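Long-range contacts in GTP-sensing transcriptional pleiotropic repressor CodY (Clostridioides difficile, PDB 5N0L), which probably represses transcription in response to nutrients, binding isoleucine as cofactor in its GAF domain and probably also sensing GTP: residues S41-Y45 against L56-D60; V85-D89 against R126-L130; V117-L121 against A147-A151. All blocks are in the same frame, centred on the assembly; numbering follows the deposited sequence.

All three contacts are built on the five-stranded antiparallel sheet of the GAF domain. Contact 1 pairs strands 43-48 and 53-57 at one border of the sheet and is partly buried; its amide and phenol groups reach the bound isoleucine. Contact 2, also partly buried, ties the loop after helix 79-85 to strand 125-134 through one arginine. Contact 3 is fully buried and apolar, with helix 141-158 lying on strand 114-122. Contacts 2 and 3 sit on neighbouring strands, joined by L130 O to V118 N, and V44 of contact 1 packs on L130 of contact 2. Hydrogen bonds thus dominate the first two, and methyl packing the third.

Contact 1: residues S41-Y45 against L56-D60; sequences SSNVY and LHLND. With ILE (isoleucine), chain G.
With CG beside its backbone N (chi1 -76°) and OD1 turned syn to CA (chi2 -1°), N43 presents both ends of its side-chain amide to D60 in the 56-60 segment. OD1 accepts from D60 N at 2.9 Å in a nearly straight bond, while N43 ND2 donates to D60 O at 3.2 Å, so that the amide is clamped against the backbone of a single residue. Its other ND2 hydrogen goes to the carboxylate of the bound isoleucine, with N43 ND2 2.8 Å from OXT and an angle of 176°. Y45 supplies a second donor to the same oxygen: its OH lies 2.6 Å from OXT, which sits at the edge of the phenol ring. That ring lies alongside L56, CD2 of Y45 meeting CD1 of L56 at 3.5 Å, and L58 CD2 reaches the N43 amide. In the backbone, V44 and H57 form an antiparallel hydrogen-bonded pair, V44 N to H57 O and H57 N to V44 O both 2.9 Å, in the beta hairpin of strands 43-48 and 53-57. Y45 OH also bonds S65 N, and K113 NZ and S65 OG are among the other ligand partners. Since D60 fixes the rotation of the N43 amide, it acts as a second-shell residue that orients ND2 toward the carboxylate of the bound isoleucine.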
ATOM      1  N   SER A  41     -13.144 -24.022 -21.198  1.00 23.16           N
ATOM      2  CA  SER A  41     -13.407 -25.452 -20.888  1.00 23.64           C
ATOM      3  C   SER A  41     -12.094 -26.127 -20.613  1.00 24.72           C
ATOM      4  O   SER A  41     -11.807 -27.174 -21.204  1.00 22.66           O
ATOM      5  CB  SER A  41     -14.134 -26.131 -22.076  1.00 28.12           C
ATOM      6  OG  SER A  41     -15.367 -25.463 -22.179  1.00 28.52           O
ATOM      7  N   SER A  42     -11.286 -25.538 -19.707  1.00 24.23           N
ATOM      8  CA  SER A  42      -9.920 -26.002 -19.588  1.00 22.91           C
ATOM      9  C   SER A  42      -9.530 -26.200 -18.090  1.00 21.77           C
ATOM     10  O   SER A  42     -10.076 -25.515 -17.290  1.00 21.26           O
ATOM     11  CB  SER A  42      -8.947 -24.995 -20.140  1.00 25.78           C
ATOM     12  OG  SER A  42      -9.055 -24.935 -21.593  1.00 28.58           O
ATOM     13  N   ASN A  43      -8.534 -27.028 -17.879  1.00 19.44           N
ATOM     14  CA  ASN A  43      -7.730 -26.896 -16.561  1.00 21.66           C
ATOM     15  C   ASN A  43      -6.879 -25.680 -16.688  1.00 21.22           C
ATOM     16  O   ASN A  43      -6.203 -25.534 -17.684  1.00 21.62           O
ATOM     17  CB  ASN A  43      -6.853 -28.145 -16.417  1.00 20.93           C
ATOM     18  CG  ASN A  43      -7.625 -29.389 -15.971  1.00 18.88           C
ATOM     19  OD1 ASN A  43      -8.856 -29.341 -15.728  1.00 21.25           O
ATOM     20  ND2 ASN A  43      -6.874 -30.539 -15.788  1.00 22.50           N
ATOM     21  N   VAL A  44      -6.862 -24.828 -15.670  1.00 19.80           N
ATOM     22  CA  VAL A  44      -6.106 -23.620 -15.616  1.00 19.75           C
ATOM     23  C   VAL A  44      -5.244 -23.629 -14.297  1.00 20.64           C
ATOM     24  O   VAL A  44      -5.830 -23.772 -13.208  1.00 22.30           O
ATOM     25  CB  VAL A  44      -7.052 -22.455 -15.503  1.00 19.55           C
ATOM     26  CG1 VAL A  44      -6.404 -21.132 -15.495  1.00 21.99           C
ATOM     27  CG2 VAL A  44      -8.074 -22.541 -16.731  1.00 22.60           C
ATOM     28  N   TYR A  45      -4.001 -23.400 -14.504  1.00 19.05           N
ATOM     29  CA  TYR A  45      -3.043 -23.195 -13.377  1.00 19.13           C
ATOM     30  C   TYR A  45      -2.351 -21.877 -13.457  1.00 22.19           C
ATOM     31  O   TYR A  45      -1.751 -21.537 -14.517  1.00 22.17           O
ATOM     32  CB  TYR A  45      -2.055 -24.293 -13.439  1.00 21.83           C
ATOM     33  CG  TYR A  45      -2.510 -25.685 -13.562  1.00 20.76           C
ATOM     34  CD1 TYR A  45      -2.796 -26.288 -14.844  1.00 18.95           C
ATOM     35  CD2 TYR A  45      -2.640 -26.544 -12.480  1.00 23.26           C
ATOM     36  CE1 TYR A  45      -3.157 -27.539 -15.006  1.00 23.16           C
ATOM     37  CE2 TYR A  45      -3.009 -27.850 -12.622  1.00 26.08           C
ATOM     38  CZ  TYR A  45      -3.254 -28.409 -13.851  1.00 24.99           C
ATOM     39  OH  TYR A  45      -3.617 -29.723 -14.032  1.00 23.61           O
ATOM     40  N   LEU A  56      -6.262 -21.962  -9.429  1.00 20.81           N
ATOM     41  CA  LEU A  56      -6.524 -23.288  -9.961  1.00 22.37           C
ATOM     42  C   LEU A  56      -7.939 -23.438 -10.325  1.00 23.68           C
ATOM     43  O   LEU A  56      -8.783 -23.057  -9.577  1.00 22.21           O
ATOM     44  CB  LEU A  56      -6.197 -24.330  -8.892  1.00 23.28           C
ATOM     45  CG  LEU A  56      -6.393 -25.787  -9.268  1.00 23.86           C
ATOM     46  CD1 LEU A  56      -5.467 -26.283 -10.361  1.00 23.24           C
ATOM     47  CD2 LEU A  56      -6.181 -26.693  -8.009  1.00 28.68           C
ATOM     48  N   HIS A  57      -8.197 -24.016 -11.535  1.00 24.59           N
ATOM     49  CA  HIS A  57      -9.493 -24.512 -11.899  1.00 20.21           C
ATOM     50  C   HIS A  57      -9.339 -25.821 -12.629  1.00 22.86           C
ATOM     51  O   HIS A  57      -8.481 -25.962 -13.556  1.00 24.52           O
ATOM     52  CB  HIS A  57     -10.193 -23.619 -12.929  1.00 21.36           C
ATOM     53  CG  HIS A  57     -11.528 -24.169 -13.341  1.00 24.92           C
ATOM     54  ND1 HIS A  57     -12.672 -24.188 -12.549  1.00 26.75           N
ATOM     55  CD2 HIS A  57     -11.821 -24.884 -14.463  1.00 23.70           C
ATOM     56  CE1 HIS A  57     -13.633 -24.797 -13.256  1.00 28.21           C
ATOM     57  NE2 HIS A  57     -13.116 -25.262 -14.385  1.00 28.30           N
ATOM     58  N   LEU A  58     -10.147 -26.797 -12.278  1.00 22.90           N
ATOM     59  CA  LEU A  58     -10.036 -28.167 -12.903  1.00 23.29           C
ATOM     60  C   LEU A  58     -11.314 -28.568 -13.615  1.00 27.16           C
ATOM     61  O   LEU A  58     -12.302 -28.904 -12.997  1.00 25.85           O
ATOM     62  CB  LEU A  58      -9.657 -29.265 -11.836  1.00 24.12           C
ATOM     63  CG  LEU A  58      -8.269 -29.074 -11.212  1.00 26.89           C
ATOM     64  CD1 LEU A  58      -8.163 -30.099 -10.028  1.00 27.91           C
ATOM     65  CD2 LEU A  58      -7.100 -29.203 -12.227  1.00 25.85           C
ATOM     66  N   ASN A  59     -11.287 -28.481 -14.946  1.00 27.77           N
ATOM     67  CA  ASN A  59     -12.337 -29.055 -15.767  1.00 24.25           C
ATOM     68  C   ASN A  59     -12.276 -30.591 -15.780  1.00 23.69           C
ATOM     69  O   ASN A  59     -13.299 -31.233 -15.876  1.00 31.33           O
ATOM     70  CB  ASN A  59     -12.119 -28.468 -17.204  1.00 21.36           C
ATOM     71  CG  ASN A  59     -13.272 -28.858 -18.142  1.00 24.90           C
ATOM     72  OD1 ASN A  59     -14.314 -28.229 -18.073  1.00 29.21           O
ATOM     73  ND2 ASN A  59     -13.114 -29.917 -18.984  1.00 29.14           N
ATOM     74  N   ASP A  60     -11.058 -31.152 -15.686  1.00 25.10           N
ATOM     75  CA  ASP A  60     -10.788 -32.560 -15.716  1.00 27.71           C
ATOM     76  C   ASP A  60      -9.953 -32.887 -14.424  1.00 29.52           C
ATOM     77  O   ASP A  60      -8.760 -32.800 -14.439  1.00 26.53           O
ATOM     78  CB  ASP A  60     -10.037 -32.952 -16.929  1.00 25.50           C
ATOM     79  CG  ASP A  60     -10.863 -32.556 -18.226  1.00 28.29           C
ATOM     80  OD1 ASP A  60     -11.735 -33.366 -18.536  1.00 31.75           O
ATOM     81  OD2 ASP A  60     -10.664 -31.425 -18.755  1.00 31.62           O
TER
HETATM   82  N   ILE G 201      -1.500 -32.520 -16.010  1.00 31.56           N
HETATM   83  CA  ILE G 201      -1.903 -31.168 -16.500  1.00 31.98           C
HETATM   84  C   ILE G 201      -3.334 -31.206 -16.971  1.00 31.93           C
HETATM   85  O   ILE G 201      -3.670 -32.080 -17.767  1.00 30.98           O
HETATM   86  CB  ILE G 201      -0.963 -30.708 -17.594  1.00 32.63           C
HETATM   87  CG1 ILE G 201       0.437 -30.505 -16.995  1.00 34.42           C
HETATM   88  CG2 ILE G 201      -1.381 -29.376 -18.120  1.00 33.97           C
HETATM   89  CD1 ILE G 201       0.620 -29.233 -16.188  1.00 28.60           C
HETATM   90  OXT ILE G 201      -4.110 -30.424 -16.465  1.00 30.06           O
HETATM   91  O   HOH W   1      -8.153 -30.324 -18.927  1.00 24.23           O

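Contact 2: residues V85-D89 against R126-L130; sequences VLKID and RLGTL
One face of the R126 guanidinium is covered by L86, whose CD2 stands 4.0 Å above the plane and over its centre; toward the edges of the same group come the backbone carbonyls of V85 and I88. R126 NH2 donates to V85 O at 2.8 Å and R126 NH1 to I88 O at 2.7 Å, both bonds clearly bent (139° and 137°), with the oxygens tilted out of the guanidinium plane. On its own strand the group is held closer to that plane: NE of R126 bonds G128 O at 2.8 Å, and NH2 has a further acceptor in T129 OG1, 2.9 Å away. Four hydrogen bonds therefore fix both the position and the rotation of the cation. The chain bends at chi2 (63°), which turns the guanidinium forward along its own strand, toward G128 O and T129 OG1. L127 and G128 both face I120 of the adjoining strand, a classic beta bulge, and it is the carbonyl of this bulge glycine that NE grips. Across the contact, V85 to I88 form a type I beta turn as the chain leaves helix 79-85 for strand 92-95, an outermost strand of the GAF sheet within this chain. V85 O also takes the I88 N bond of the turn, its two donors arriving from opposite faces of the carbonyl plane. V85 CG2 packs on T129 OG1 at 3.5 Å, while T129 CG2 lies against V85 CB. P119 and L121 of strand 114-122 also touch the R126 side chain.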
ATOM      1  N   VAL A  85       8.750 -24.972 -17.056  1.00 21.67           N
ATOM      2  CA  VAL A  85       7.938 -23.856 -17.595  1.00 22.70           C
ATOM      3  C   VAL A  85       8.732 -22.555 -17.775  1.00 27.53           C
ATOM      4  O   VAL A  85       8.387 -21.677 -18.607  1.00 25.45           O
ATOM      5  CB  VAL A  85       6.583 -23.674 -16.909  1.00 27.50           C
ATOM      6  CG1 VAL A  85       5.702 -24.910 -17.049  1.00 26.85           C
ATOM      7  CG2 VAL A  85       6.746 -23.219 -15.427  1.00 25.14           C
ATOM      8  N   LEU A  86       9.824 -22.350 -16.978  1.00 22.89           N
ATOM      9  CA  LEU A  86      10.572 -21.172 -17.059  1.00 23.94           C
ATOM     10  C   LEU A  86      11.534 -21.170 -18.286  1.00 24.62           C
ATOM     11  O   LEU A  86      12.133 -20.145 -18.606  1.00 31.74           O
ATOM     12  CB  LEU A  86      11.365 -20.971 -15.761  1.00 26.83           C
ATOM     13  CG  LEU A  86      10.451 -20.798 -14.541  1.00 28.18           C
ATOM     14  CD1 LEU A  86      11.361 -20.829 -13.263  1.00 30.57           C
ATOM     15  CD2 LEU A  86       9.694 -19.485 -14.537  1.00 32.37           C
ATOM     16  N   LYS A  87      11.654 -22.318 -18.952  1.00 26.30           N
ATOM     17  CA  LYS A  87      12.458 -22.455 -20.198  1.00 28.89           C
ATOM     18  C   LYS A  87      11.667 -21.898 -21.386  1.00 30.09           C
ATOM     19  O   LYS A  87      12.291 -21.668 -22.421  1.00 34.84           O
ATOM     20  CB  LYS A  87      12.746 -23.925 -20.530  1.00 30.60           C
ATOM     21  CG  LYS A  87      13.597 -24.648 -19.510  1.00 33.58           C
ATOM     22  CD  LYS A  87      13.669 -26.111 -19.717  1.00 33.87           C
ATOM     23  CE  LYS A  87      14.528 -26.753 -18.644  1.00 36.23           C
ATOM     24  NZ  LYS A  87      14.912 -28.123 -18.957  1.00 46.52           N
ATOM     25  N   ILE A  88      10.388 -21.645 -21.202  1.00 26.58           N
ATOM     26  CA  ILE A  88       9.471 -21.077 -22.248  1.00 30.57           C
ATOM     27  C   ILE A  88       9.448 -19.554 -22.065  1.00 28.82           C
ATOM     28  O   ILE A  88       8.979 -19.065 -21.060  1.00 32.94           O
ATOM     29  CB  ILE A  88       8.051 -21.698 -22.089  1.00 30.63           C
ATOM     30  CG1 ILE A  88       8.041 -23.263 -22.330  1.00 28.91           C
ATOM     31  CG2 ILE A  88       6.975 -21.028 -22.985  1.00 34.49           C
ATOM     32  CD1 ILE A  88       6.872 -24.063 -21.838  1.00 36.53           C
ATOM     33  N   ASP A  89       9.950 -18.777 -23.042  1.00 29.61           N
ATOM     34  CA  ASP A  89       9.982 -17.299 -22.896  1.00 31.83           C
ATOM     35  C   ASP A  89       8.910 -16.513 -23.646  1.00 33.40           C
ATOM     36  O   ASP A  89       8.782 -15.342 -23.441  1.00 32.25           O
ATOM     37  CB  ASP A  89      11.361 -16.724 -23.257  1.00 42.55           C
ATOM     38  CG  ASP A  89      11.639 -16.705 -24.760  1.00 49.17           C
ATOM     39  OD1 ASP A  89      11.175 -17.590 -25.522  1.00 54.82           O
ATOM     40  OD2 ASP A  89      12.327 -15.756 -25.175  1.00 60.73           O
ATOM     41  N   ARG A 126       9.920 -12.116 -15.076  1.00 33.73           N
ATOM     42  CA  ARG A 126       9.113 -13.327 -15.194  1.00 24.18           C
ATOM     43  C   ARG A 126       8.645 -13.707 -13.723  1.00 27.51           C
ATOM     44  O   ARG A 126       9.446 -14.149 -12.913  1.00 39.10           O
ATOM     45  CB  ARG A 126       9.936 -14.423 -15.767  1.00 26.42           C
ATOM     46  CG  ARG A 126       9.318 -15.826 -15.846  1.00 28.50           C
ATOM     47  CD  ARG A 126       8.071 -15.841 -16.778  1.00 22.15           C
ATOM     48  NE  ARG A 126       7.480 -17.115 -16.994  1.00 25.79           N
ATOM     49  CZ  ARG A 126       7.942 -18.044 -17.850  1.00 24.26           C
ATOM     50  NH1 ARG A 126       8.986 -17.835 -18.609  1.00 28.68           N
ATOM     51  NH2 ARG A 126       7.311 -19.190 -17.991  1.00 26.24           N
ATOM     52  N   LEU A 127       7.366 -13.471 -13.482  1.00 28.03           N
ATOM     53  CA  LEU A 127       6.710 -13.669 -12.196  1.00 23.76           C
ATOM     54  C   LEU A 127       6.028 -14.975 -12.013  1.00 28.10           C
ATOM     55  O   LEU A 127       5.720 -15.374 -10.895  1.00 26.45           O
ATOM     56  CB  LEU A 127       5.760 -12.523 -11.919  1.00 29.37           C
ATOM     57  CG  LEU A 127       6.368 -11.135 -11.844  1.00 31.48           C
ATOM     58  CD1 LEU A 127       5.296 -10.057 -11.656  1.00 38.01           C
ATOM     59  CD2 LEU A 127       7.423 -11.045 -10.784  1.00 32.08           C
ATOM     60  N   GLY A 128       5.703 -15.652 -13.118  1.00 22.96           N
ATOM     61  CA  GLY A 128       5.002 -16.886 -13.033  1.00 24.43           C
ATOM     62  C   GLY A 128       4.566 -17.362 -14.458  1.00 20.81           C
ATOM     63  O   GLY A 128       5.149 -16.862 -15.462  1.00 24.46           O
ATOM     64  N   THR A 129       3.650 -18.294 -14.462  1.00 21.94           N
ATOM     65  CA  THR A 129       3.179 -18.977 -15.696  1.00 21.18           C
ATOM     66  C   THR A 129       1.745 -19.315 -15.590  1.00 23.80           C
ATOM     67  O   THR A 129       1.223 -19.693 -14.579  1.00 21.17           O
ATOM     68  CB  THR A 129       4.042 -20.261 -15.943  1.00 24.20           C
ATOM     69  OG1 THR A 129       5.444 -19.967 -15.885  1.00 21.49           O
ATOM     70  CG2 THR A 129       3.821 -20.887 -17.315  1.00 25.84           C
ATOM     71  N   LEU A 130       1.009 -19.105 -16.715  1.00 20.28           N
ATOM     72  CA  LEU A 130      -0.354 -19.494 -16.820  1.00 22.10           C
ATOM     73  C   LEU A 130      -0.329 -20.729 -17.741  1.00 21.64           C
ATOM     74  O   LEU A 130       0.239 -20.690 -18.848  1.00 23.37           O
ATOM     75  CB  LEU A 130      -1.197 -18.343 -17.411  1.00 19.23           C
ATOM     76  CG  LEU A 130      -2.619 -18.676 -17.670  1.00 19.94           C
ATOM     77  CD1 LEU A 130      -3.550 -18.827 -16.497  1.00 25.82           C
ATOM     78  CD2 LEU A 130      -3.255 -17.529 -18.555  1.00 19.75           C
TER

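Contact 3: residues V117-L121 against A147-A151; sequences VVPIL and AEYSA
V118 leaves strand 114-122 with its CB directed at helix 141-158, within the packing of this C-terminal helix on the antiparallel sheet of the GAF domain, and its two methyls meet different helix residues. CG1, anti to the backbone N (chi1 -175°), meets the CB of A151 at 3.7 Å and, on the preceding turn, E148 CG at 4.0 Å. The other branch, CG2, reaches back to A147, whose CB is 4.2 Å from it. The strand and helix segments run in nearly the same direction, 29° apart, and their axes approach to 8.3 Å. A147 and A151, one turn apart and linked by the backbone bond from A151 N to A147 O, turn their methyls to the strand, small side chains that are consistent with the close approach. Two residues further along the strand, I120 contributes from the flank. Its CG1 packs on A151 CB at 3.9 Å, so that this methyl touches both V118 and I120. P119 lies between them in sequence, but its CB is directed away from the helix and mainly its carbonyl oxygen comes near A151. No hydrogen bond crosses between the two segments. E148 gives only its aliphatic part to V118, the two side chains crossing at about a right angle; its carboxylate turns elsewhere, with OE2 bonded to T91 OG1 and forming a salt bridge to R13 of a second subunit. Y149 faces other copies of the protein, its ring stacked on Y149 of a fourth subunit, so the helix joins sheet packing to assembly contacts. At the far end of the contact, I120 CG2 rests 3.5 Å from A151 O.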
ATOM      1  N   VAL A 117       0.970 -22.626 -22.741  1.00 22.01           N
ATOM      2  CA  VAL A 117       1.818 -22.088 -21.630  1.00 21.70           C
ATOM      3  C   VAL A 117       2.192 -20.648 -21.910  1.00 23.69           C
ATOM      4  O   VAL A 117       2.842 -20.294 -22.968  1.00 25.08           O
ATOM      5  CB  VAL A 117       3.054 -22.960 -21.449  1.00 23.19           C
ATOM      6  CG1 VAL A 117       3.868 -22.470 -20.213  1.00 23.68           C
ATOM      7  CG2 VAL A 117       2.694 -24.449 -21.348  1.00 26.06           C
ATOM      8  N   VAL A 118       1.682 -19.798 -21.024  1.00 20.55           N
ATOM      9  CA  VAL A 118       1.812 -18.359 -21.172  1.00 21.65           C
ATOM     10  C   VAL A 118       2.652 -17.787 -20.053  1.00 20.92           C
ATOM     11  O   VAL A 118       2.188 -17.852 -18.874  1.00 22.76           O
ATOM     12  CB  VAL A 118       0.479 -17.647 -21.197  1.00 21.67           C
ATOM     13  CG1 VAL A 118       0.676 -16.149 -21.471  1.00 23.93           C
ATOM     14  CG2 VAL A 118      -0.441 -18.323 -22.226  1.00 24.72           C
ATOM     15  N   PRO A 119       3.793 -17.170 -20.417  1.00 25.42           N
ATOM     16  CA  PRO A 119       4.572 -16.478 -19.352  1.00 24.18           C
ATOM     17  C   PRO A 119       3.790 -15.346 -18.719  1.00 25.41           C
ATOM     18  O   PRO A 119       3.080 -14.568 -19.377  1.00 23.14           O
ATOM     19  CB  PRO A 119       5.803 -15.961 -20.079  1.00 27.57           C
ATOM     20  CG  PRO A 119       6.012 -16.948 -21.217  1.00 28.38           C
ATOM     21  CD  PRO A 119       4.608 -17.305 -21.654  1.00 26.04           C
ATOM     22  N   ILE A 120       3.939 -15.176 -17.393  1.00 22.30           N
ATOM     23  CA  ILE A 120       3.338 -14.070 -16.690  1.00 24.07           C
ATOM     24  C   ILE A 120       4.478 -13.123 -16.356  1.00 25.21           C
ATOM     25  O   ILE A 120       5.433 -13.490 -15.625  1.00 24.36           O
ATOM     26  CB  ILE A 120       2.622 -14.509 -15.396  1.00 22.46           C
ATOM     27  CG1 ILE A 120       1.439 -15.422 -15.687  1.00 24.89           C
ATOM     28  CG2 ILE A 120       2.228 -13.315 -14.575  1.00 26.07           C
ATOM     29  CD1 ILE A 120       0.680 -16.124 -14.546  1.00 24.74           C
ATOM     30  N   LEU A 121       4.388 -11.919 -16.874  1.00 25.78           N
ATOM     31  CA  LEU A 121       5.413 -10.922 -16.811  1.00 25.49           C
ATOM     32  C   LEU A 121       4.793  -9.675 -16.181  1.00 26.21           C
ATOM     33  O   LEU A 121       3.599  -9.383 -16.308  1.00 31.81           O
ATOM     34  CB  LEU A 121       5.912 -10.564 -18.199  1.00 31.46           C
ATOM     35  CG  LEU A 121       6.354 -11.740 -19.104  1.00 35.53           C
ATOM     36  CD1 LEU A 121       6.760 -11.274 -20.513  1.00 44.32           C
ATOM     37  CD2 LEU A 121       7.470 -12.554 -18.472  1.00 32.47           C
ATOM     38  N   ALA A 147      -6.161 -15.504 -23.015  1.00 17.28           N
ATOM     39  CA  ALA A 147      -5.039 -16.035 -22.120  1.00 18.85           C
ATOM     40  C   ALA A 147      -3.977 -15.060 -21.880  1.00 22.29           C
ATOM     41  O   ALA A 147      -3.494 -14.897 -20.706  1.00 22.51           O
ATOM     42  CB  ALA A 147      -4.458 -17.279 -22.626  1.00 20.58           C
ATOM     43  N   GLU A 148      -3.520 -14.341 -22.888  1.00 20.65           N
ATOM     44  CA  GLU A 148      -2.478 -13.435 -22.742  1.00 20.28           C
ATOM     45  C   GLU A 148      -2.816 -12.177 -21.974  1.00 19.12           C
ATOM     46  O   GLU A 148      -1.952 -11.679 -21.152  1.00 23.88           O
ATOM     47  CB  GLU A 148      -1.794 -13.107 -24.062  1.00 21.23           C
ATOM     48  CG  GLU A 148      -1.065 -14.306 -24.608  1.00 22.14           C
ATOM     49  CD  GLU A 148      -0.224 -14.058 -25.823  1.00 30.13           C
ATOM     50  OE1 GLU A 148      -0.093 -12.865 -26.238  1.00 28.06           O
ATOM     51  OE2 GLU A 148       0.319 -15.090 -26.312  1.00 31.12           O
ATOM     52  N   TYR A 149      -4.015 -11.613 -22.188  1.00 19.89           N
ATOM     53  CA  TYR A 149      -4.366 -10.508 -21.457  1.00 21.70           C
ATOM     54  C   TYR A 149      -4.607 -10.953 -19.963  1.00 20.10           C
ATOM     55  O   TYR A 149      -4.260 -10.165 -19.072  1.00 22.69           O
ATOM     56  CB  TYR A 149      -5.462  -9.627 -21.990  1.00 24.94           C
ATOM     57  CG  TYR A 149      -6.815  -9.877 -21.679  1.00 24.92           C
ATOM     58  CD1 TYR A 149      -7.385  -9.552 -20.399  1.00 23.84           C
ATOM     59  CD2 TYR A 149      -7.701 -10.248 -22.716  1.00 32.71           C
ATOM     60  CE1 TYR A 149      -8.719  -9.692 -20.179  1.00 24.94           C
ATOM     61  CE2 TYR A 149      -9.018 -10.402 -22.475  1.00 30.12           C
ATOM     62  CZ  TYR A 149      -9.545 -10.084 -21.235  1.00 29.44           C
ATOM     63  OH  TYR A 149     -10.876 -10.239 -21.049  1.00 31.03           O
ATOM     64  N   SER A 150      -5.170 -12.112 -19.773  1.00 19.02           N
ATOM     65  CA  SER A 150      -5.402 -12.615 -18.371  1.00 19.68           C
ATOM     66  C   SER A 150      -4.085 -12.825 -17.654  1.00 20.93           C
ATOM     67  O   SER A 150      -3.988 -12.368 -16.454  1.00 21.15           O
ATOM     68  CB  SER A 150      -6.173 -13.907 -18.428  1.00 23.12           C
ATOM     69  OG  SER A 150      -7.526 -13.758 -18.799  1.00 23.46           O
ATOM     70  N   ALA A 151      -3.095 -13.362 -18.331  1.00 17.32           N
ATOM     71  CA  ALA A 151      -1.701 -13.445 -17.767  1.00 19.29           C
ATOM     72  C   ALA A 151      -1.098 -12.132 -17.439  1.00 20.43           C
ATOM     73  O   ALA A 151      -0.474 -11.934 -16.373  1.00 21.44           O
ATOM     74  CB  ALA A 151      -0.783 -14.241 -18.658  1.00 23.25           C
TER